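Local coordinates for protein probable enoyl-CoA hydratase/isomerase (Mycobacterium abscessus, PDB 3SWX) that probably acts on enoyl-CoA thioesters as a hydratase or isomerase of the crotonase family, and assembles from three copies of the chain, at residues N31-T36 with N92-D97; M164-T169 with A175-R180. All blocks are in the same frame, centred on the assembly; numbering follows the deposited sequence.

Contact 1: residues N31-T36 with N92-D97; sequences NAFDKT and NPWQVD. With EDO (1,2-ethanediol), chain D.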
ATOM      1  N   ASN B  31       4.611  -8.506 -30.061  1.00 25.06           N
ATOM      2  CA  ASN B  31       3.709  -7.452 -29.614  1.00 24.08           C
ATOM      3  C   ASN B  31       4.420  -6.203 -29.118  1.00 23.21           C
ATOM      4  O   ASN B  31       3.959  -5.570 -28.176  1.00 21.87           O
ATOM      5  CB  ASN B  31       2.764  -7.998 -28.529  1.00 23.71           C
ATOM      6  CG  ASN B  31       1.846  -9.083 -29.059  1.00 23.96           C
ATOM      7  OD1 ASN B  31       1.474  -9.069 -30.240  1.00 23.52           O
ATOM      8  ND2 ASN B  31       1.465 -10.020 -28.188  1.00 21.21           N
ATOM      9  N   ALA B  32       5.532  -5.845 -29.756  1.00 22.63           N
ATOM     10  CA  ALA B  32       6.203  -4.590 -29.452  1.00 22.76           C
ATOM     11  C   ALA B  32       5.317  -3.428 -29.899  1.00 22.30           C
ATOM     12  O   ALA B  32       4.738  -3.469 -30.979  1.00 23.28           O
ATOM     13  CB  ALA B  32       7.594  -4.512 -30.156  1.00 23.22           C
ATOM     14  N   PHE B  33       5.182  -2.413 -29.059  1.00 22.09           N
ATOM     15  CA  PHE B  33       4.339  -1.260 -29.377  1.00 22.17           C
ATOM     16  C   PHE B  33       5.046  -0.342 -30.379  1.00 23.00           C
ATOM     17  O   PHE B  33       6.012   0.354 -30.046  1.00 22.45           O
ATOM     18  CB  PHE B  33       3.946  -0.499 -28.119  1.00 21.36           C
ATOM     19  CG  PHE B  33       2.745  -1.063 -27.416  1.00 21.25           C
ATOM     20  CD1 PHE B  33       1.463  -0.662 -27.762  1.00 20.25           C
ATOM     21  CD2 PHE B  33       2.895  -1.992 -26.394  1.00 21.32           C
ATOM     22  CE1 PHE B  33       0.350  -1.175 -27.087  1.00 19.91           C
ATOM     23  CE2 PHE B  33       1.791  -2.516 -25.736  1.00 19.92           C
ATOM     24  CZ  PHE B  33       0.521  -2.106 -26.087  1.00 19.59           C
ATOM     25  N   ASP B  34       4.590  -0.397 -31.628  1.00 24.16           N
ATOM     26  CA  ASP B  34       5.006   0.583 -32.629  1.00 25.18           C
ATOM     27  C   ASP B  34       4.000   1.741 -32.593  1.00 25.07           C
ATOM     28  O   ASP B  34       3.061   1.710 -31.784  1.00 24.41           O
ATOM     29  CB  ASP B  34       5.156  -0.049 -34.027  1.00 25.41           C
ATOM     30  CG  ASP B  34       3.841  -0.574 -34.620  1.00 27.34           C
ATOM     31  OD1 ASP B  34       2.870  -0.864 -33.878  1.00 26.68           O
ATOM     32  OD2 ASP B  34       3.804  -0.729 -35.861  1.00 27.77           O
ATOM     33  N   LYS B  35       4.206   2.755 -33.436  1.00 24.95           N
ATOM     34  CA  LYS B  35       3.304   3.902 -33.496  1.00 24.87           C
ATOM     35  C   LYS B  35       1.849   3.453 -33.755  1.00 24.94           C
ATOM     36  O   LYS B  35       0.922   3.905 -33.067  1.00 24.82           O
ATOM     37  CB  LYS B  35       3.752   4.909 -34.565  1.00 25.39           C
ATOM     38  N   THR B  36       1.655   2.551 -34.714  1.00 24.76           N
ATOM     39  CA  THR B  36       0.299   2.112 -35.064  1.00 24.94           C
ATOM     40  C   THR B  36      -0.406   1.444 -33.868  1.00 23.76           C
ATOM     41  O   THR B  36      -1.514   1.843 -33.518  1.00 24.11           O
ATOM     42  CB  THR B  36       0.290   1.193 -36.319  1.00 25.57           C
ATOM     43  OG1 THR B  36       0.935   1.878 -37.389  1.00 26.44           O
ATOM     44  CG2 THR B  36      -1.154   0.804 -36.754  1.00 26.12           C
ATOM     45  N   ASN B  92      -4.946   7.611 -23.576  1.00 20.26           N
ATOM     46  CA  ASN B  92      -3.660   6.981 -23.330  1.00 19.78           C
ATOM     47  C   ASN B  92      -3.892   5.673 -22.544  1.00 18.86           C
ATOM     48  O   ASN B  92      -4.427   5.701 -21.445  1.00 18.82           O
ATOM     49  CB  ASN B  92      -2.699   7.940 -22.593  1.00 19.56           C
ATOM     50  CG  ASN B  92      -1.326   7.365 -22.405  1.00 19.79           C
ATOM     51  OD1 ASN B  92      -1.139   6.161 -22.453  1.00 21.45           O
ATOM     52  ND2 ASN B  92      -0.357   8.220 -22.145  1.00 21.67           N
ATOM     53  N   PRO B  93      -3.525   4.523 -23.136  1.00 17.70           N
ATOM     54  CA  PRO B  93      -3.772   3.253 -22.444  1.00 17.79           C
ATOM     55  C   PRO B  93      -3.106   3.172 -21.072  1.00 17.02           C
ATOM     56  O   PRO B  93      -3.656   2.538 -20.191  1.00 16.67           O
ATOM     57  CB  PRO B  93      -3.193   2.200 -23.400  1.00 17.68           C
ATOM     58  CG  PRO B  93      -3.280   2.853 -24.755  1.00 18.38           C
ATOM     59  CD  PRO B  93      -2.959   4.314 -24.478  1.00 18.25           C
ATOM     60  N   TRP B  94      -1.961   3.843 -20.905  1.00 16.64           N
ATOM     61  CA  TRP B  94      -1.274   3.929 -19.612  1.00 16.99           C
ATOM     62  C   TRP B  94      -1.893   4.956 -18.655  1.00 16.84           C
ATOM     63  O   TRP B  94      -1.557   4.981 -17.456  1.00 17.39           O
ATOM     64  CB  TRP B  94       0.236   4.182 -19.818  1.00 17.07           C
ATOM     65  CG  TRP B  94       0.885   2.975 -20.391  1.00 17.73           C
ATOM     66  CD1 TRP B  94       1.518   1.992 -19.717  1.00 17.96           C
ATOM     67  CD2 TRP B  94       0.892   2.593 -21.772  1.00 19.66           C
ATOM     68  NE1 TRP B  94       1.957   1.016 -20.597  1.00 17.36           N
ATOM     69  CE2 TRP B  94       1.578   1.373 -21.864  1.00 19.72           C
ATOM     70  CE3 TRP B  94       0.400   3.181 -22.947  1.00 20.64           C
ATOM     71  CZ2 TRP B  94       1.770   0.718 -23.083  1.00 19.83           C
ATOM     72  CZ3 TRP B  94       0.597   2.521 -24.158  1.00 21.82           C
ATOM     73  CH2 TRP B  94       1.272   1.311 -24.213  1.00 20.51           C
ATOM     74  N   GLN B  95      -2.793   5.788 -19.173  1.00 16.99           N
ATOM     75  CA  GLN B  95      -3.644   6.648 -18.342  1.00 16.87           C
ATOM     76  C   GLN B  95      -2.837   7.511 -17.344  1.00 16.67           C
ATOM     77  O   GLN B  95      -3.187   7.636 -16.167  1.00 17.31           O
ATOM     78  CB  GLN B  95      -4.702   5.811 -17.632  1.00 15.83           C
ATOM     79  CG  GLN B  95      -5.586   5.001 -18.589  1.00 16.68           C
ATOM     80  CD  GLN B  95      -6.437   3.972 -17.880  1.00 15.99           C
ATOM     81  OE1 GLN B  95      -7.279   4.313 -17.052  1.00 17.42           O
ATOM     82  NE2 GLN B  95      -6.211   2.702 -18.187  1.00 18.37           N
ATOM     83  N   VAL B  96      -1.786   8.125 -17.859  1.00 17.25           N
ATOM     84  CA  VAL B  96      -0.902   9.015 -17.106  1.00 18.17           C
ATOM     85  C   VAL B  96      -0.890  10.460 -17.634  1.00 19.28           C
ATOM     86  O   VAL B  96       0.029  11.205 -17.323  1.00 19.73           O
ATOM     87  CB  VAL B  96       0.551   8.498 -17.128  1.00 17.87           C
ATOM     88  CG1 VAL B  96       0.707   7.288 -16.261  1.00 17.02           C
ATOM     89  CG2 VAL B  96       1.000   8.212 -18.563  1.00 18.34           C
ATOM     90  N   ASP B  97      -1.885  10.852 -18.433  1.00 20.28           N
ATOM     91  CA  ASP B  97      -1.961  12.218 -18.940  1.00 21.67           C
ATOM     92  C   ASP B  97      -3.102  12.988 -18.303  1.00 21.81           C
ATOM     93  O   ASP B  97      -3.453  14.038 -18.778  1.00 23.31           O
ATOM     94  CB  ASP B  97      -2.126  12.251 -20.474  1.00 22.21           C
ATOM     95  CG  ASP B  97      -0.953  11.622 -21.210  1.00 24.35           C
ATOM     96  OD1 ASP B  97       0.198  11.705 -20.723  1.00 26.67           O
ATOM     97  OD2 ASP B  97      -1.181  11.042 -22.285  1.00 25.45           O
TER
HETATM   98  C1  EDO D 262       3.246   6.457 -22.498  1.00 41.64           C
HETATM   99  O1  EDO D 262       2.757   7.795 -22.258  1.00 38.82           O
HETATM  100  C2  EDO D 262       3.480   6.182 -23.991  1.00 42.83           C
HETATM  101  O2  EDO D 262       3.696   7.381 -24.760  1.00 44.16           O

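Contact 2: residues M164-T169 with A175-R180; sequences MRWMLT and AVEAHR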
ATOM      1  N   MET B 164      11.175  -0.984  -5.651  1.00 12.87           N
ATOM      2  CA  MET B 164      12.544  -0.551  -5.975  1.00 12.79           C
ATOM      3  C   MET B 164      13.525  -1.707  -6.240  1.00 12.95           C
ATOM      4  O   MET B 164      14.462  -1.579  -7.031  1.00 12.85           O
ATOM      5  CB  MET B 164      13.068   0.383  -4.890  1.00 12.45           C
ATOM      6  CG  MET B 164      12.307   1.733  -4.819  1.00 12.86           C
ATOM      7  SD  MET B 164      12.463   2.626  -6.399  1.00 15.30           S
ATOM      8  CE  MET B 164      11.209   3.930  -6.186  1.00 13.11           C
ATOM      9  N   ARG B 165      13.321  -2.818  -5.550  1.00 13.01           N
ATOM     10  CA  ARG B 165      14.090  -4.029  -5.781  1.00 12.88           C
ATOM     11  C   ARG B 165      14.096  -4.398  -7.263  1.00 13.15           C
ATOM     12  O   ARG B 165      15.130  -4.838  -7.801  1.00 12.32           O
ATOM     13  CB  ARG B 165      13.494  -5.179  -4.959  1.00 12.78           C
ATOM     14  CG  ARG B 165      14.048  -6.561  -5.290  1.00 13.91           C
ATOM     15  CD  ARG B 165      15.521  -6.618  -5.055  1.00 15.24           C
ATOM     16  NE  ARG B 165      16.081  -7.913  -5.433  1.00 15.35           N
ATOM     17  CZ  ARG B 165      16.624  -8.201  -6.610  1.00 16.14           C
ATOM     18  NH1 ARG B 165      16.660  -7.304  -7.599  1.00 17.45           N
ATOM     19  NH2 ARG B 165      17.115  -9.413  -6.810  1.00 16.66           N
ATOM     20  N   TRP B 166      12.943  -4.226  -7.912  1.00 12.58           N
ATOM     21  CA  TRP B 166      12.808  -4.529  -9.336  1.00 13.28           C
ATOM     22  C   TRP B 166      13.037  -3.324 -10.248  1.00 13.28           C
ATOM     23  O   TRP B 166      13.709  -3.460 -11.279  1.00 14.57           O
ATOM     24  CB  TRP B 166      11.455  -5.230  -9.628  1.00 12.87           C
ATOM     25  CG  TRP B 166      11.265  -6.382  -8.689  1.00 12.65           C
ATOM     26  CD1 TRP B 166      10.299  -6.512  -7.733  1.00 13.95           C
ATOM     27  CD2 TRP B 166      12.101  -7.545  -8.567  1.00 15.00           C
ATOM     28  NE1 TRP B 166      10.458  -7.694  -7.045  1.00 13.70           N
ATOM     29  CE2 TRP B 166      11.568  -8.337  -7.520  1.00 14.65           C
ATOM     30  CE3 TRP B 166      13.246  -7.991  -9.235  1.00 15.53           C
ATOM     31  CZ2 TRP B 166      12.139  -9.556  -7.130  1.00 18.02           C
ATOM     32  CZ3 TRP B 166      13.822  -9.204  -8.836  1.00 18.50           C
ATOM     33  CH2 TRP B 166      13.254  -9.977  -7.804  1.00 17.88           C
ATOM     34  N   MET B 167      12.526  -2.146  -9.895  1.00 13.10           N
ATOM     35  CA  MET B 167      12.724  -0.975 -10.768  1.00 13.58           C
ATOM     36  C   MET B 167      14.183  -0.466 -10.829  1.00 13.46           C
ATOM     37  O   MET B 167      14.622   0.038 -11.875  1.00 14.29           O
ATOM     38  CB  MET B 167      11.778   0.171 -10.376  1.00 14.10           C
ATOM     39  CG  MET B 167      10.293  -0.157 -10.557  1.00 14.21           C
ATOM     40  SD  MET B 167       9.238   1.313 -10.427  1.00 15.11           S
ATOM     41  CE  MET B 167       9.663   1.872  -8.778  1.00 12.09           C
ATOM     42  N   LEU B 168      14.955  -0.639  -9.756  1.00 13.04           N
ATOM     43  CA  LEU B 168      16.317  -0.071  -9.717  1.00 13.10           C
ATOM     44  C   LEU B 168      17.375  -0.987 -10.316  1.00 13.75           C
ATOM     45  O   LEU B 168      18.457  -0.525 -10.694  1.00 14.53           O
ATOM     46  CB  LEU B 168      16.727   0.331  -8.298  1.00 12.70           C
ATOM     47  CG  LEU B 168      15.857   1.364  -7.548  1.00 12.89           C
ATOM     48  CD1 LEU B 168      16.520   1.692  -6.210  1.00 12.54           C
ATOM     49  CD2 LEU B 168      15.663   2.651  -8.356  1.00 10.42           C
ATOM     50  N   THR B 169      17.073  -2.276 -10.374  1.00 13.95           N
ATOM     51  CA  THR B 169      18.009  -3.297 -10.801  1.00 14.66           C
ATOM     52  C   THR B 169      17.806  -3.773 -12.240  1.00 15.21           C
ATOM     53  O   THR B 169      18.721  -4.332 -12.831  1.00 15.76           O
ATOM     54  CB  THR B 169      17.868  -4.539  -9.919  1.00 14.39           C
ATOM     55  OG1 THR B 169      16.559  -5.082 -10.084  1.00 14.61           O
ATOM     56  CG2 THR B 169      18.133  -4.215  -8.425  1.00 15.14           C
ATOM     57  N   ALA B 175       6.082 -14.899 -12.011  1.00 19.37           N
ATOM     58  CA  ALA B 175       4.665 -14.766 -11.634  1.00 18.69           C
ATOM     59  C   ALA B 175       4.459 -14.879 -10.125  1.00 18.22           C
ATOM     60  O   ALA B 175       3.669 -14.114  -9.567  1.00 17.68           O
ATOM     61  CB  ALA B 175       3.792 -15.797 -12.379  1.00 18.42           C
ATOM     62  N   VAL B 176       5.152 -15.813  -9.470  1.00 18.46           N
ATOM     63  CA  VAL B 176       4.974 -16.003  -8.017  1.00 18.78           C
ATOM     64  C   VAL B 176       5.327 -14.693  -7.287  1.00 18.74           C
ATOM     65  O   VAL B 176       4.586 -14.231  -6.433  1.00 18.54           O
ATOM     66  CB  VAL B 176       5.803 -17.212  -7.459  1.00 19.45           C
ATOM     67  CG1 VAL B 176       5.804 -17.244  -5.927  1.00 19.80           C
ATOM     68  CG2 VAL B 176       5.254 -18.553  -8.004  1.00 19.72           C
ATOM     69  N   GLU B 177       6.455 -14.093  -7.646  1.00 18.64           N
ATOM     70  CA  GLU B 177       6.869 -12.853  -7.025  1.00 18.81           C
ATOM     71  C   GLU B 177       5.894 -11.710  -7.370  1.00 17.13           C
ATOM     72  O   GLU B 177       5.523 -10.943  -6.487  1.00 16.51           O
ATOM     73  CB  GLU B 177       8.310 -12.537  -7.427  1.00 19.45           C
ATOM     74  CG  GLU B 177       8.847 -11.189  -6.943  1.00 22.09           C
ATOM     75  CD  GLU B 177       9.029 -11.076  -5.436  1.00 25.21           C
ATOM     76  OE1 GLU B 177       8.904 -12.087  -4.686  1.00 24.90           O
ATOM     77  OE2 GLU B 177       9.312  -9.929  -5.010  1.00 29.56           O
ATOM     78  N   ALA B 178       5.442 -11.625  -8.624  1.00 16.12           N
ATOM     79  CA  ALA B 178       4.495 -10.564  -9.030  1.00 15.75           C
ATOM     80  C   ALA B 178       3.165 -10.635  -8.239  1.00 15.34           C
ATOM     81  O   ALA B 178       2.560  -9.604  -7.891  1.00 14.28           O
ATOM     82  CB  ALA B 178       4.244 -10.602 -10.554  1.00 16.12           C
ATOM     83  N   HIS B 179       2.763 -11.862  -7.915  1.00 15.27           N
ATOM     84  CA  HIS B 179       1.568 -12.147  -7.155  1.00 15.39           C
ATOM     85  C   HIS B 179       1.774 -11.865  -5.666  1.00 15.85           C
ATOM     86  O   HIS B 179       0.874 -11.334  -4.998  1.00 15.20           O
ATOM     87  CB  HIS B 179       1.196 -13.609  -7.384  1.00 16.19           C
ATOM     88  CG  HIS B 179       0.044 -14.083  -6.571  1.00 15.84           C
ATOM     89  ND1 HIS B 179      -1.229 -13.585  -6.734  1.00 16.58           N
ATOM     90  CD2 HIS B 179      -0.048 -15.047  -5.626  1.00 16.68           C
ATOM     91  CE1 HIS B 179      -2.053 -14.212  -5.913  1.00 17.18           C
ATOM     92  NE2 HIS B 179      -1.363 -15.104  -5.232  1.00 16.70           N
ATOM     93  N   ARG B 180       2.960 -12.208  -5.161  1.00 16.90           N
ATOM     94  CA  ARG B 180       3.315 -11.948  -3.761  1.00 17.93           C
ATOM     95  C   ARG B 180       3.200 -10.458  -3.453  1.00 17.12           C
ATOM     96  O   ARG B 180       2.607 -10.067  -2.444  1.00 16.55           O
ATOM     97  CB  ARG B 180       4.733 -12.392  -3.429  1.00 18.27           C
ATOM     98  CG  ARG B 180       4.966 -12.515  -1.905  1.00 20.98           C
ATOM     99  CD  ARG B 180       6.408 -12.912  -1.580  1.00 22.68           C
ATOM    100  NE  ARG B 180       7.359 -11.901  -2.031  1.00 25.85           N
ATOM    101  CZ  ARG B 180       7.683 -10.793  -1.363  1.00 27.24           C
ATOM    102  NH1 ARG B 180       7.142 -10.533  -0.181  1.00 29.34           N
ATOM    103  NH2 ARG B 180       8.565  -9.947  -1.887  1.00 27.83           N
TER
HETATM  104  O   HOH W   1      10.491  -7.699  -4.217  1.00 25.59           O

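Contact 1: residues N31-T36 with N92-D97
Phe-33 and Trp-94 meet in a T-shaped aromatic pair that carries the whole contact between 31-36 and 92-97. The far rim of the indole's six-membered ring points at the phenyl face: Trp-94 CH2 lies 3.8 Å above the Phe-33 ring plane, over its centre, with Phe-33 CE1 its nearest atom at 3.9 Å. The planes stand 71° apart and the six-membered centroids are 5.2 Å from each other, ordinary values for an edge-to-face stack. Phenylalanine suits its buried place by offering a flat apolar face to the indole edge. The two side chains reach in from opposite directions, bridging backbones whose closest CA atoms, Phe-33 and Pro-93, are still 11.6 Å apart. In Trp-94, CG stands anti to the carbonyl carbon (chi1 -70°), and the long indole then carries CH2 across to the phenylalanine.

Hydrogen bonds shape the tryptophan's own loop. A type I turn runs from Asn-92 to Gln-95, and Asn-92 OD1 accepts from Trp-94 N at 2.9 Å in an Asx turn. Asparagine suits the place because its amide also donates: ND2 gives a nearly straight bond (170°) to Asp-97 OD2, 2.9 Å away, and another to O1 of a 1,2-ethanediol, probably left from crystallisation. The indole's polar end is held separately, by Trp-94 NE1 to the carbonyl of Leu-116.

Apolar neighbours complete the setting. Leu-38 of helix 35-50 and Leu-120 of helix 116-123 touch both rings.

In this crotonase-like chain the pair joins the turn leading into helix 35-50 with the loop before strand 105-109. Its attraction, aromatic CH against a pi face, is mainly dispersion with a modest electrostatic share; the turn and the indole N-H probably help to set the angle at which the tryptophan edge is presented.

Contact 2: residues M164-T169 with A175-R180
Trp-166 and Glu-177 form the one direct link between 164-169 and 175-180, an indole N-H set against a carboxylate. Trp-166 NE1 donates to Glu-177 OE2 at 3.2 Å, a rather long and bent bond (144°). The oxygen lies at the indole edge, close to the ring plane, while ring and carboxylate planes are 67° apart. The glutamate stretches from its helix with CG anti to the backbone N (chi1 175°) and then bends at chi2, which also sets CG 3.7 Å from Trp-166 CZ2.

The firmer packing lies on the tryptophan's side. Arg-165 CG sits 3.8 Å over the centre of one indole face, and Trp-166 CZ3 faces the guanidinium plane, offset toward its rim. Phe-173 stacks with the indole and Phe-154 of helix 150-158 also touches it; a broad, flat residue suits a place with so many neighbours.

Firm polar hold comes from Arg-180, one turn further along the helix, which also packs on His-179 of a second subunit. It grips the carboxylate side-on: NE reaches Glu-177 OE1 at 3.1 Å, nearly straight. OE2 takes Arg-180 NH2 on its syn side and Trp-166 NE1 on its anti side. This two-pronged salt bridge restrains the carboxylate's rotation and would be expected to favour its charged form.

The looser side is a water that donates to Glu-177 OE2 at 2.6 Å and accepts weakly from Trp-166 NE1. The single indole N-H is thus shared between OE2 and water, in line with its bent direct bond.

Together these contacts span a short connection through strand 173-174, joining helix 160-167 to helix 175-180. Ala-175 and His-179 of helix 175-180 pack on Ile-187 of strand 186-188, and Met-164 and Leu-168 meet Ala-219 and Thr-215 of the second subunit.

From the N terminus, the chain passes through strands 11-16 and 19-24 before reaching 31-36. Contact 1 closes a long loop of 55 intervening residues, containing the rest of helix 35-50, strand 56-61 and helix 76-81, and ties the turn just before helix 35-50 to the loop between helix 76-81 and strand 105-109. Contact 2 follows in series, neither nested in contact 1 nor crossing it, and closes a short connection of five residues, which includes strand 173-174, between helices 160-167 and 175-180. Their centres lie 22 Å apart, with nearest atoms about 12 Å apart. Contact 1 is buried, contact 2 superficial, yet a segment of each packs against the second subunit.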